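Local coordinates for protein BIFUNCTIONAL PROTEIN Proline utilization A (PutA) (Corynebacterium freiburgense, PDB 5UX5) that oxidises proline to glutamate in two steps, pairing an FAD-dependent proline dehydrogenase with an NAD-dependent aldehyde dehydrogenase in one polypeptide, at residues 241-246 with 276-281. Sequence-based numbering, arbitrary orientation.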
# COMPACT_ATOMS: atom_id res chain seq x y z
N VAL A 241 -16.01 -9.85 10.79
CA VAL A 241 -16.97 -8.80 11.08
C VAL A 241 -18.36 -9.21 10.62
O VAL A 241 -19.36 -8.87 11.27
CB VAL A 241 -16.55 -7.47 10.44
CG1 VAL A 241 -16.56 -7.61 8.95
CG2 VAL A 241 -17.53 -6.37 10.84
N THR A 242 -18.45 -9.91 9.49
CA THR A 242 -19.76 -10.30 8.97
C THR A 242 -20.38 -11.42 9.80
O THR A 242 -21.57 -11.36 10.11
CB THR A 242 -19.65 -10.73 7.51
OG1 THR A 242 -19.04 -9.69 6.74
CG2 THR A 242 -21.04 -11.00 6.96
N ILE A 243 -19.60 -12.44 10.17
CA ILE A 243 -20.11 -13.48 11.06
C ILE A 243 -20.56 -12.86 12.37
O ILE A 243 -21.58 -13.26 12.95
CB ILE A 243 -19.05 -14.56 11.32
CG1 ILE A 243 -18.79 -15.40 10.09
CG2 ILE A 243 -19.47 -15.44 12.48
CD1 ILE A 243 -17.49 -16.12 10.22
N ARG A 244 -19.77 -11.91 12.88
CA ARG A 244 -20.13 -11.27 14.14
C ARG A 244 -21.38 -10.41 13.96
O ARG A 244 -22.25 -10.36 14.84
CB ARG A 244 -18.97 -10.43 14.65
CG ARG A 244 -19.26 -9.79 15.94
CD ARG A 244 -18.06 -9.13 16.47
NE ARG A 244 -18.41 -8.18 17.51
CZ ARG A 244 -17.54 -7.42 18.15
NH1 ARG A 244 -16.25 -7.50 17.83
NH2 ARG A 244 -17.95 -6.59 19.09
N LEU A 245 -21.47 -9.71 12.84
CA LEU A 245 -22.67 -8.95 12.55
C LEU A 245 -23.89 -9.87 12.53
O LEU A 245 -24.89 -9.61 13.20
CB LEU A 245 -22.49 -8.22 11.22
CG LEU A 245 -23.72 -7.87 10.40
CD1 LEU A 245 -24.51 -6.81 11.15
CD2 LEU A 245 -23.26 -7.40 9.03
N PHE A 246 -23.77 -10.99 11.81
CA PHE A 246 -24.85 -11.96 11.69
C PHE A 246 -25.31 -12.47 13.05
O PHE A 246 -26.50 -12.45 13.36
CB PHE A 246 -24.36 -13.10 10.82
CG PHE A 246 -25.41 -14.09 10.38
CD1 PHE A 246 -26.42 -13.71 9.52
CD2 PHE A 246 -25.29 -15.44 10.72
CE1 PHE A 246 -27.36 -14.66 9.07
CE2 PHE A 246 -26.20 -16.38 10.28
CZ PHE A 246 -27.24 -16.00 9.45
N GLN A 276 -18.35 -24.67 11.69
CA GLN A 276 -18.60 -25.34 12.96
C GLN A 276 -19.10 -24.35 14.00
O GLN A 276 -20.03 -24.65 14.77
CB GLN A 276 -17.34 -26.04 13.44
CG GLN A 276 -16.96 -27.22 12.59
CD GLN A 276 -15.71 -27.92 13.10
OE1 GLN A 276 -15.80 -28.97 13.72
NE2 GLN A 276 -14.56 -27.33 12.84
N GLN A 277 -18.52 -23.16 14.04
CA GLN A 277 -18.97 -22.19 15.02
C GLN A 277 -20.39 -21.74 14.70
O GLN A 277 -21.21 -21.59 15.62
CB GLN A 277 -18.01 -21.01 15.06
CG GLN A 277 -18.20 -20.10 16.24
CD GLN A 277 -19.38 -19.16 16.00
OE1 GLN A 277 -19.75 -18.93 14.85
NE2 GLN A 277 -19.95 -18.61 17.07
N LEU A 278 -20.70 -21.52 13.42
CA LEU A 278 -22.06 -21.15 13.06
C LEU A 278 -23.05 -22.27 13.33
O LEU A 278 -24.19 -22.00 13.74
CB LEU A 278 -22.11 -20.72 11.59
CG LEU A 278 -21.64 -19.29 11.31
CD1 LEU A 278 -21.00 -19.17 9.96
CD2 LEU A 278 -22.84 -18.41 11.37
N ALA A 279 -22.64 -23.53 13.18
CA ALA A 279 -23.55 -24.64 13.46
C ALA A 279 -23.85 -24.71 14.94
O ALA A 279 -25.00 -24.95 15.33
CB ALA A 279 -22.97 -25.97 12.97
N ASP A 280 -22.85 -24.47 15.79
CA ASP A 280 -23.13 -24.41 17.22
C ASP A 280 -24.02 -23.22 17.53
O ASP A 280 -25.00 -23.36 18.27
CB ASP A 280 -21.83 -24.34 18.05
CG ASP A 280 -20.94 -25.59 17.90
OD1 ASP A 280 -21.45 -26.70 17.54
OD2 ASP A 280 -19.73 -25.48 18.20
N PHE A 281 -23.73 -22.06 16.89
CA PHE A 281 -24.55 -20.86 17.09
C PHE A 281 -26.02 -21.14 16.80
O PHE A 281 -26.91 -20.70 17.54
CB PHE A 281 -24.04 -19.72 16.20
CG PHE A 281 -24.95 -18.54 16.19
CD1 PHE A 281 -24.97 -17.67 17.26
CD2 PHE A 281 -25.84 -18.35 15.16
CE1 PHE A 281 -25.84 -16.60 17.30
CE2 PHE A 281 -26.71 -17.28 15.18
CZ PHE A 281 -26.71 -16.40 16.25
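Gln-277, beside Ile-243, donates a hydrogen bond from its amide NE2 to the carboxylate OE2 of Glu-247, the residue that follows 241-246 on helix 239-251. The two helices, 239-251 and 271-287, are successive outer helices of the proline dehydrogenase barrel, a TIM-barrel relative; strand 260-265 lies between them in sequence and pairs in parallel with strands 228-232 and 293-298, so each helix is the crossover of a beta-alpha-beta unit. Their local axes are accordingly almost parallel, 4° apart, but 12.0 Å from each other, so the gap is bridged by side chains, and no hydrogen bond joins the two segments directly. Leu-278 fills the middle. With its CG anti to the carbonyl carbon (chi1 -80°), it reaches across to the neighbouring helix and sends its two methyls to different partners. CD2 meets the ring of Phe-246 obliquely, 3.9 Å from Phe-246 CD2, while CD1 lies a looser 4.4 Å from Ile-243 CG1. The side chains of Phe-246 and Leu-278 cross at about a right angle; the phenyl group is carried there by a CG anti to the backbone N (chi1 -170°). Toward the barrel, strand 260-265 supplies the floor, Ile-262 touching both Ile-243 and Phe-246 and Leu-264 touching Leu-278. This apolar layer thus joins the two helices to the barrel strand beneath them, with the side chain of Ile-243 about 12 Å from the bound FAD. At the exposed margin, the amide oxygen OE1 of Gln-277 comes within 4.2 Å of the methyl CG2 of Ile-243.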